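Local coordinates for Sso-CP2 metallo-carboxypetidase (Sulfolobus solfataricus, PDB 4MMO), which probably works as a zinc-dependent carboxypeptidase of the M20 family, trimming residues from the C-terminal end of peptides, at residues E22-T27 with G50-Y55; L67-Y72 with I139-L144; S216-M221 with E323-H328. All coordinates share one frame; numbering follows the deposited sequence.

Contact 1: E22-T27 with G50-Y55; sequences EGIDET and GHPVVY. With SO4 (sulfate ion), chain E.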
loop_
_atom_site.group_PDB
_atom_site.type_symbol
_atom_site.label_atom_id
_atom_site.label_comp_id
_atom_site.label_asym_id
_atom_site.label_seq_id
_atom_site.Cartn_x
_atom_site.Cartn_y
_atom_site.Cartn_z
ATOM N N GLU A 22 21.811 -13.869 2.268
ATOM C CA GLU A 22 22.411 -14.287 3.530
ATOM C C GLU A 22 22.711 -15.787 3.566
ATOM O O GLU A 22 21.804 -16.618 3.661
ATOM C CB GLU A 22 21.492 -13.898 4.691
ATOM C CG GLU A 22 22.190 -13.771 6.031
ATOM C CD GLU A 22 21.400 -12.928 7.016
ATOM O OE1 GLU A 22 20.189 -12.721 6.788
ATOM O OE2 GLU A 22 21.990 -12.464 8.014
ATOM N N GLY A 23 23.995 -16.118 3.481
ATOM C CA GLY A 23 24.456 -17.487 3.626
ATOM C C GLY A 23 24.481 -18.280 2.332
ATOM O O GLY A 23 24.854 -19.454 2.331
ATOM N N ILE A 24 24.096 -17.636 1.234
ATOM C CA ILE A 24 24.047 -18.284 -0.070
ATOM C C ILE A 24 25.366 -18.952 -0.450
ATOM O O ILE A 24 25.391 -20.139 -0.767
ATOM C CB ILE A 24 23.649 -17.275 -1.174
ATOM C CG1 ILE A 24 22.180 -16.873 -1.022
ATOM C CG2 ILE A 24 23.896 -17.850 -2.574
ATOM C CD1 ILE A 24 21.171 -18.008 -1.281
ATOM N N ASP A 25 26.458 -18.194 -0.423
ATOM C CA ASP A 25 27.743 -18.700 -0.900
ATOM C C ASP A 25 28.281 -19.838 -0.033
ATOM O O ASP A 25 28.845 -20.803 -0.550
ATOM C CB ASP A 25 28.769 -17.569 -0.983
ATOM C CG ASP A 25 28.440 -16.564 -2.068
ATOM O OD1 ASP A 25 27.947 -16.983 -3.137
ATOM O OD2 ASP A 25 28.674 -15.355 -1.854
ATOM N N GLU A 26 28.105 -19.726 1.280
ATOM C CA GLU A 26 28.537 -20.781 2.194
ATOM C C GLU A 26 27.775 -22.072 1.912
ATOM O O GLU A 26 28.365 -23.149 1.829
ATOM C CB GLU A 26 28.312 -20.361 3.648
ATOM N N THR A 27 26.460 -21.948 1.765
ATOM C CA THR A 27 25.603 -23.098 1.521
ATOM C C THR A 27 25.985 -23.800 0.225
ATOM O O THR A 27 26.125 -25.019 0.199
ATOM C CB THR A 27 24.131 -22.677 1.474
ATOM O OG1 THR A 27 23.782 -22.061 2.719
ATOM C CG2 THR A 27 23.221 -23.888 1.228
ATOM N N GLY A 50 24.370 -14.048 -10.947
ATOM C CA GLY A 50 23.958 -13.946 -9.557
ATOM C C GLY A 50 24.484 -15.107 -8.730
ATOM O O GLY A 50 25.660 -15.462 -8.813
ATOM N N HIS A 51 23.606 -15.711 -7.935
ATOM C CA HIS A 51 24.005 -16.802 -7.053
ATOM C C HIS A 51 24.508 -18.001 -7.859
ATOM O O HIS A 51 24.049 -18.240 -8.977
ATOM C CB HIS A 51 22.838 -17.195 -6.152
ATOM C CG HIS A 51 22.296 -16.053 -5.346
ATOM N ND1 HIS A 51 23.080 -14.993 -4.948
ATOM C CD2 HIS A 51 21.052 -15.804 -4.873
ATOM C CE1 HIS A 51 22.342 -14.140 -4.257
ATOM N NE2 HIS A 51 21.111 -14.608 -4.197
ATOM N N PRO A 52 25.466 -18.754 -7.298
ATOM C CA PRO A 52 26.113 -19.821 -8.064
ATOM C C PRO A 52 25.271 -21.089 -8.151
ATOM O O PRO A 52 24.346 -21.283 -7.363
ATOM C CB PRO A 52 27.382 -20.094 -7.260
ATOM C CG PRO A 52 26.980 -19.820 -5.856
ATOM C CD PRO A 52 25.973 -18.692 -5.917
ATOM N N VAL A 53 25.614 -21.939 -9.112
ATOM C CA VAL A 53 24.935 -23.209 -9.326
ATOM C C VAL A 53 25.884 -24.352 -8.986
ATOM O O VAL A 53 27.050 -24.338 -9.383
ATOM C CB VAL A 53 24.469 -23.332 -10.800
ATOM C CG1 VAL A 53 24.123 -24.765 -11.163
ATOM C CG2 VAL A 53 23.278 -22.426 -11.053
ATOM N N VAL A 54 25.385 -25.338 -8.247
ATOM C CA VAL A 54 26.151 -26.552 -7.987
ATOM C C VAL A 54 25.782 -27.606 -9.021
ATOM O O VAL A 54 24.609 -27.938 -9.187
ATOM C CB VAL A 54 25.878 -27.123 -6.589
ATOM C CG1 VAL A 54 26.802 -28.306 -6.317
ATOM C CG2 VAL A 54 26.057 -26.053 -5.528
ATOM N N TYR A 55 26.794 -28.125 -9.707
ATOM C CA TYR A 55 26.596 -29.130 -10.735
ATOM C C TYR A 55 27.468 -30.349 -10.474
ATOM O O TYR A 55 28.586 -30.229 -9.977
ATOM C CB TYR A 55 26.911 -28.559 -12.118
ATOM C CG TYR A 55 26.807 -29.586 -13.219
ATOM C CD1 TYR A 55 25.573 -29.941 -13.747
ATOM C CD2 TYR A 55 27.939 -30.211 -13.724
ATOM C CE1 TYR A 55 25.468 -30.881 -14.751
ATOM C CE2 TYR A 55 27.845 -31.156 -14.730
ATOM C CZ TYR A 55 26.605 -31.489 -15.238
ATOM O OH TYR A 55 26.495 -32.430 -16.240
HETATM S S SO4 E . 27.252 -15.387 1.751
HETATM O O1 SO4 E . 28.314 -14.390 1.628
HETATM O O2 SO4 E . 27.831 -16.667 2.155
HETATM O O3 SO4 E . 26.286 -14.951 2.759
HETATM O O4 SO4 E . 26.577 -15.536 0.461
HETATM O O HOH W 1 26.121 -15.231 -4.706
#

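Contact 2: L67-Y72 with I139-L144; sequences LIYNHY and IGSVNL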
loop_
_atom_site.group_PDB
_atom_site.type_symbol
_atom_site.label_atom_id
_atom_site.label_comp_id
_atom_site.label_asym_id
_atom_site.label_seq_id
_atom_site.Cartn_x
_atom_site.Cartn_y
_atom_site.Cartn_z
ATOM N N LEU A 67 18.241 -35.845 -15.376
ATOM C CA LEU A 67 18.620 -34.544 -14.836
ATOM C C LEU A 67 17.769 -34.253 -13.604
ATOM O O LEU A 67 16.543 -34.243 -13.686
ATOM C CB LEU A 67 18.418 -33.449 -15.891
ATOM C CG LEU A 67 18.776 -32.013 -15.487
ATOM C CD1 LEU A 67 20.229 -31.909 -15.060
ATOM C CD2 LEU A 67 18.501 -31.053 -16.633
ATOM N N ILE A 68 18.418 -34.034 -12.464
ATOM C CA ILE A 68 17.707 -33.757 -11.218
ATOM C C ILE A 68 17.893 -32.296 -10.804
ATOM O O ILE A 68 19.016 -31.833 -10.641
ATOM C CB ILE A 68 18.186 -34.685 -10.081
ATOM C CG1 ILE A 68 17.905 -36.144 -10.454
ATOM C CG2 ILE A 68 17.505 -34.318 -8.757
ATOM C CD1 ILE A 68 18.281 -37.156 -9.387
ATOM N N TYR A 69 16.778 -31.590 -10.634
ATOM C CA TYR A 69 16.786 -30.186 -10.241
ATOM C C TYR A 69 16.302 -30.010 -8.806
ATOM O O TYR A 69 15.276 -30.562 -8.411
ATOM C CB TYR A 69 15.907 -29.358 -11.191
ATOM C CG TYR A 69 15.606 -27.953 -10.701
ATOM C CD1 TYR A 69 14.521 -27.706 -9.871
ATOM C CD2 TYR A 69 16.402 -26.877 -11.074
ATOM C CE1 TYR A 69 14.239 -26.433 -9.421
ATOM C CE2 TYR A 69 16.125 -25.590 -10.627
ATOM C CZ TYR A 69 15.043 -25.377 -9.800
ATOM O OH TYR A 69 14.758 -24.110 -9.342
ATOM N N ASN A 70 17.055 -29.234 -8.034
ATOM C CA ASN A 70 16.630 -28.791 -6.710
ATOM C C ASN A 70 17.186 -27.391 -6.463
ATOM O O ASN A 70 17.981 -26.898 -7.254
ATOM C CB ASN A 70 17.114 -29.757 -5.627
ATOM C CG ASN A 70 16.354 -31.072 -5.631
ATOM O OD1 ASN A 70 16.871 -32.099 -6.068
ATOM N ND2 ASN A 70 15.125 -31.047 -5.128
ATOM N N HIS A 71 16.767 -26.743 -5.383
ATOM C CA HIS A 71 17.317 -25.432 -5.043
ATOM C C HIS A 71 17.689 -25.359 -3.572
ATOM O O HIS A 71 16.928 -25.799 -2.709
ATOM C CB HIS A 71 16.350 -24.308 -5.423
ATOM C CG HIS A 71 15.046 -24.349 -4.688
ATOM N ND1 HIS A 71 14.889 -23.834 -3.425
ATOM C CD2 HIS A 71 13.840 -24.843 -5.055
ATOM C CE1 HIS A 71 13.631 -24.005 -3.038
ATOM N NE2 HIS A 71 12.979 -24.614 -4.007
ATOM N N TYR A 72 18.873 -24.812 -3.302
ATOM C CA TYR A 72 19.399 -24.750 -1.941
ATOM C C TYR A 72 19.011 -23.460 -1.218
ATOM O O TYR A 72 19.211 -23.342 -0.012
ATOM C CB TYR A 72 20.921 -24.935 -1.934
ATOM C CG TYR A 72 21.700 -23.881 -2.691
ATOM C CD1 TYR A 72 22.113 -22.706 -2.067
ATOM C CD2 TYR A 72 22.044 -24.070 -4.021
ATOM C CE1 TYR A 72 22.831 -21.746 -2.755
ATOM C CE2 TYR A 72 22.764 -23.117 -4.719
ATOM C CZ TYR A 72 23.153 -21.955 -4.082
ATOM O OH TYR A 72 23.870 -21.008 -4.777
ATOM N N ILE A 139 13.595 -16.417 -5.690
ATOM C CA ILE A 139 13.558 -15.084 -6.286
ATOM C C ILE A 139 13.377 -15.156 -7.802
ATOM O O ILE A 139 13.870 -14.303 -8.538
ATOM C CB ILE A 139 14.828 -14.263 -5.946
ATOM C CG1 ILE A 139 16.088 -14.967 -6.456
ATOM C CG2 ILE A 139 14.912 -14.041 -4.444
ATOM C CD1 ILE A 139 17.332 -14.110 -6.403
ATOM N N GLY A 140 12.678 -16.189 -8.263
ATOM C CA GLY A 140 12.274 -16.272 -9.656
ATOM C C GLY A 140 13.296 -16.847 -10.620
ATOM O O GLY A 140 13.076 -16.810 -11.831
ATOM N N SER A 141 14.401 -17.377 -10.101
ATOM C CA SER A 141 15.430 -18.003 -10.937
ATOM C C SER A 141 15.904 -17.050 -12.031
ATOM O O SER A 141 16.075 -17.453 -13.185
ATOM C CB SER A 141 14.897 -19.293 -11.580
ATOM O OG SER A 141 14.380 -20.190 -10.610
ATOM N N VAL A 142 16.116 -15.792 -11.655
ATOM C CA VAL A 142 16.405 -14.721 -12.608
ATOM C C VAL A 142 17.573 -15.051 -13.532
ATOM O O VAL A 142 17.485 -14.841 -14.741
ATOM C CB VAL A 142 16.704 -13.392 -11.876
ATOM C CG1 VAL A 142 17.057 -12.286 -12.868
ATOM C CG2 VAL A 142 15.511 -12.976 -11.037
ATOM N N ASN A 143 18.656 -15.572 -12.966
ATOM C CA ASN A 143 19.868 -15.827 -13.737
ATOM C C ASN A 143 20.062 -17.279 -14.171
ATOM O O ASN A 143 21.141 -17.644 -14.630
ATOM C CB ASN A 143 21.091 -15.353 -12.949
ATOM C CG ASN A 143 21.069 -13.861 -12.702
ATOM O OD1 ASN A 143 21.116 -13.068 -13.643
ATOM N ND2 ASN A 143 20.992 -13.466 -11.435
ATOM N N LEU A 144 19.024 -18.106 -14.045
ATOM C CA LEU A 144 19.169 -19.531 -14.342
ATOM C C LEU A 144 19.158 -19.823 -15.840
ATOM O O LEU A 144 19.869 -20.714 -16.307
ATOM C CB LEU A 144 18.076 -20.357 -13.657
ATOM C CG LEU A 144 18.163 -21.865 -13.915
ATOM C CD1 LEU A 144 19.484 -22.427 -13.413
ATOM C CD2 LEU A 144 16.994 -22.601 -13.276
#

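Contact 3: S216-M221 with E323-H328; sequences STLVDM and ELLKKH. With SO4 (sulfate ion), chain F.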
loop_
_atom_site.group_PDB
_atom_site.type_symbol
_atom_site.label_atom_id
_atom_site.label_comp_id
_atom_site.label_asym_id
_atom_site.label_seq_id
_atom_site.Cartn_x
_atom_site.Cartn_y
_atom_site.Cartn_z
ATOM N N SER A 216 -7.885 -0.914 -12.488
ATOM C CA SER A 216 -9.296 -1.274 -12.586
ATOM C C SER A 216 -9.677 -1.724 -13.997
ATOM O O SER A 216 -10.626 -2.485 -14.167
ATOM C CB SER A 216 -10.187 -0.110 -12.152
ATOM O OG SER A 216 -10.079 0.118 -10.758
ATOM N N THR A 217 -8.939 -1.260 -15.003
ATOM C CA THR A 217 -9.250 -1.602 -16.392
ATOM C C THR A 217 -8.749 -2.996 -16.754
ATOM O O THR A 217 -9.163 -3.568 -17.760
ATOM C CB THR A 217 -8.629 -0.594 -17.395
ATOM O OG1 THR A 217 -7.198 -0.642 -17.312
ATOM C CG2 THR A 217 -9.115 0.832 -17.117
ATOM N N LEU A 218 -7.856 -3.535 -15.931
ATOM C CA LEU A 218 -7.210 -4.809 -16.228
ATOM C C LEU A 218 -8.152 -6.010 -16.113
ATOM O O LEU A 218 -8.014 -6.979 -16.861
ATOM C CB LEU A 218 -5.999 -5.006 -15.308
ATOM C CG LEU A 218 -4.858 -3.997 -15.484
ATOM C CD1 LEU A 218 -3.789 -4.214 -14.429
ATOM C CD2 LEU A 218 -4.252 -4.082 -16.883
ATOM N N VAL A 219 -9.104 -5.947 -15.186
ATOM C CA VAL A 219 -10.003 -7.071 -14.917
ATOM C C VAL A 219 -11.438 -6.601 -14.709
ATOM O O VAL A 219 -11.664 -5.453 -14.330
ATOM C CB VAL A 219 -9.565 -7.830 -13.651
ATOM C CG1 VAL A 219 -8.175 -8.416 -13.833
ATOM C CG2 VAL A 219 -9.599 -6.906 -12.431
ATOM N N ASP A 220 -12.405 -7.486 -14.948
ATOM C CA ASP A 220 -13.788 -7.192 -14.579
ATOM C C ASP A 220 -13.998 -7.573 -13.113
ATOM O O ASP A 220 -13.041 -7.932 -12.429
ATOM C CB ASP A 220 -14.799 -7.886 -15.506
ATOM C CG ASP A 220 -14.704 -9.406 -15.474
ATOM O OD1 ASP A 220 -14.042 -9.972 -14.578
ATOM O OD2 ASP A 220 -15.321 -10.039 -16.357
ATOM N N MET A 221 -15.233 -7.503 -12.627
ATOM C CA MET A 221 -15.473 -7.704 -11.197
ATOM C C MET A 221 -15.311 -9.167 -10.797
ATOM O O MET A 221 -15.092 -9.479 -9.625
ATOM C CB MET A 221 -16.853 -7.183 -10.790
ATOM C CG MET A 221 -18.026 -8.066 -11.189
ATOM S SD MET A 221 -19.598 -7.434 -10.553
ATOM C CE MET A 221 -19.353 -7.582 -8.784
ATOM N N GLU A 323 3.795 -7.631 -23.661
ATOM C CA GLU A 323 3.569 -6.722 -24.780
ATOM C C GLU A 323 2.090 -6.361 -24.883
ATOM O O GLU A 323 1.743 -5.209 -25.154
ATOM C CB GLU A 323 4.061 -7.341 -26.096
ATOM C CG GLU A 323 3.871 -6.448 -27.316
ATOM C CD GLU A 323 4.526 -5.081 -27.163
ATOM O OE1 GLU A 323 5.615 -4.998 -26.553
ATOM O OE2 GLU A 323 3.947 -4.086 -27.652
ATOM N N LEU A 324 1.221 -7.347 -24.672
ATOM C CA LEU A 324 -0.218 -7.109 -24.687
ATOM C C LEU A 324 -0.609 -6.153 -23.565
ATOM O O LEU A 324 -1.425 -5.251 -23.756
ATOM C CB LEU A 324 -0.985 -8.423 -24.535
ATOM C CG LEU A 324 -0.870 -9.436 -25.675
ATOM C CD1 LEU A 324 -1.713 -10.662 -25.366
ATOM C CD2 LEU A 324 -1.291 -8.830 -27.007
ATOM N N LEU A 325 -0.020 -6.356 -22.391
ATOM C CA LEU A 325 -0.252 -5.471 -21.265
ATOM C C LEU A 325 0.156 -4.053 -21.628
ATOM O O LEU A 325 -0.559 -3.097 -21.335
ATOM C CB LEU A 325 0.538 -5.934 -20.043
ATOM C CG LEU A 325 0.527 -4.964 -18.859
ATOM C CD1 LEU A 325 -0.894 -4.762 -18.349
ATOM C CD2 LEU A 325 1.438 -5.460 -17.747
ATOM N N LYS A 326 1.312 -3.917 -22.267
ATOM C CA LYS A 326 1.828 -2.595 -22.590
ATOM C C LYS A 326 0.943 -1.885 -23.609
ATOM O O LYS A 326 0.649 -0.707 -23.451
ATOM C CB LYS A 326 3.279 -2.682 -23.062
ATOM C CG LYS A 326 4.255 -2.830 -21.902
ATOM C CD LYS A 326 5.575 -3.444 -22.330
ATOM C CE LYS A 326 6.466 -2.440 -23.029
ATOM N NZ LYS A 326 7.747 -3.059 -23.472
ATOM N N LYS A 327 0.499 -2.601 -24.637
ATOM C CA LYS A 327 -0.433 -2.018 -25.598
ATOM C C LYS A 327 -1.689 -1.540 -24.878
ATOM O O LYS A 327 -2.208 -0.460 -25.159
ATOM C CB LYS A 327 -0.796 -3.025 -26.690
ATOM C CG LYS A 327 0.195 -3.065 -27.844
ATOM C CD LYS A 327 -0.152 -4.160 -28.843
ATOM C CE LYS A 327 0.767 -4.128 -30.056
ATOM N NZ LYS A 327 2.149 -4.589 -29.740
ATOM N N HIS A 328 -2.161 -2.341 -23.931
ATOM C CA HIS A 328 -3.345 -2.002 -23.157
ATOM C C HIS A 328 -3.138 -0.737 -22.320
ATOM O O HIS A 328 -3.996 0.143 -22.288
ATOM C CB HIS A 328 -3.720 -3.170 -22.246
ATOM C CG HIS A 328 -4.861 -2.872 -21.324
ATOM N ND1 HIS A 328 -6.171 -3.145 -21.652
ATOM C CD2 HIS A 328 -4.886 -2.326 -20.085
ATOM C CE1 HIS A 328 -6.955 -2.778 -20.654
ATOM N NE2 HIS A 328 -6.202 -2.279 -19.692
HETATM S S SO4 F . 7.611 0.424 -24.383
HETATM O O1 SO4 F . 7.089 0.844 -23.084
HETATM O O2 SO4 F . 8.596 -0.636 -24.182
HETATM O O3 SO4 F . 6.507 -0.065 -25.211
HETATM O O4 SO4 F . 8.256 1.553 -25.048
#

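Contact 1: E22-T27 with G50-Y55
The anion-binding N-terminus of helix 24-39 is laid over the approach to strand 53-58, with Ile24 and Asp25 resting on His51 and Pro52. Ile24 carries the apolar part: its CG2 methyl stands over one face of the His51 imidazole, 4.0 Å from the ring centroid, a CH-pi contact displaced toward the rim so that His51 CG is its nearest ring atom. With CG1 beside the backbone N (chi1 -70°), CG2 falls anti to that nitrogen and comes to lie over the ring; the same methyl also meets Pro52 CD at 4.0 Å. A beta-branched isoleucine suits the spot because its two branches spread over the imidazole, Ile24 CG1 lying 4.0 Å from His51 NE2. Asp25 stands across Pro52, and a water joins the two segments, 3.0 Å from Asp25 OD1, to which it donates, and 3.1 Å from His51 ND1. The other ring nitrogen, NE2, is weakly bonded to Ser18 O, and contacts at both nitrogens probably help to set the ring's rotation. Were His51 exchanged for an alanine, Ile24 CG2 would probably lose the surface it rests on and the water would be left without its second mate. At the helix start the sulfate, probably from the crystallisation liquor, is gripped by Gly23 N, Asp25 N and Glu26 N; the bond from Asp25 N to O4, at 2.8 Å, is close to straight (170°). Gly23 is the N-cap, and its positive phi of 89° would press a side chain against the preceding carbonyl. Its own O takes both Thr27 N and Thr27 OG1, the latter 2.8 Å away. Main-chain N-H groups closing round an anion are typical of helix N-termini; here that helix packs on the mixed sheet of an alpha/beta zinc-peptidase domain.

Contact 2: L67-Y72 with I139-L144
Residues 67-71, the later part of strand 65-71, run extended through the interior, while 139-144, which carries Ser141 and Leu144 toward Tyr69, is an irregular loop before helix 144-149. The backbones stay well apart, 11.7 Å from Tyr69 CA to Leu144 CA, so a long side chain has to bridge them. Gly140 and Ser141 both have positive phi (85° and 54°), which bends the loop back; glycine takes such a value without strain. The turn is closed by Leu144 N bonding to Ser141 O at 3.1 Å. Tyr69 spans the gap: with CG anti to the backbone N (chi1 167°), its ring reaches out lengthwise to the loop. Its CE2 atom meets Leu144 CD2 at 4.1 Å, the methyl coming in obliquely to the ring, and Phe386 meets the same ring with a steeply inclined plane. At the far end Tyr69 OH lies 4.1 Å from Ser141 OG, too distant for a direct bond. Instead both hydroxyls are hydrogen-bonded to Glu134 OE2, which ties strand and loop together through one shared carboxylate oxygen. Leucine offers a methyl to the aromatic carbons, and the short serine puts a hydroxyl within reach of Glu134. Alternation along the strand sends Ile68 and Asn70 to helix 102-121, whereas Tyr69 and His71 both touch Glu137, a zinc-binding residue in this protein although it holds no metal in this chain. His71 NE2 binds the zinc with Asp104 and Glu163, and His71 ND1 bonds to Asp73 O, a second-shell link that orients the imidazole. The Tyr69 side chain is about 7 Å from the metal. A central strand delivering a metal-binding histidine at its end, followed two residues later by an aspartate, is the His-x-Asp motif characteristic of the M20 zinc-peptidase active site.

Contact 3: S216-M221 with E323-H328
Within the dimerisation domain, the C-terminal end of helix 207-218 meets the side of helix 318-331, Thr217 and Leu218 meeting His328 and Leu325. The polar link is a hydrogen bond from His328 NE2 to Thr217 OG1, 3.1 Å long. Thr217 OG1 lies at the edge of the imidazole, only 12° out of its plane, so the ring N-H is used nearly in plane. The hydroxyl is also bonded to Ile214 O one turn back; since a carbonyl can only accept, OG1 gives its proton there and takes the one from histidine. Its placing between backbone N and carbonyl carbon (chi1 64°) allows both. Beside this bond Leu218 CD2 touches Leu325 CD1 and His328 CD2, each at 3.7 Å; Leu325 and His328, three residues apart, present neighbouring side chains on one helix face. The two helices lie against the antiparallel sheet of this alpha/beta domain, as in other M20 enzymes: Leu218 packs on Leu308 and Leu325 on Phe310, both of strand 299-312, a place for branched apolar chains. On the far side of helix 318-331, Lys327 NZ forms a salt bridge with Glu323 OE2 at 2.8 Å, on the anti side of the carboxylate, and Lys326 NZ donates a hydrogen bond to a sulfate, probably from the crystallisation liquor. Lys213 of the second subunit bonds to Ser216 O and Val219 O, where helix 207-218 ends.

Contacts 1 and 2 are neighbours, their centres 11 Å apart on the same mixed sheet, and they touch: Tyr72 OH lies 2.6 Å from Pro52 O, a probable hydrogen bond, while its ring packs on Ile24 and Thr27. Tyr72 follows His71, so contact 1 forms an outer layer beside the metal site, with the Ile24 side chain about 12 Å from zinc, whereas contact 2 includes the zinc ligand His71 in its first segment. Contact 3 belongs to the dimerisation domain, with its centre 30 Å from that of contact 2 and nearest atoms about 17 Å apart; it borders the second subunit instead of the metal. All three follow in series along the chain.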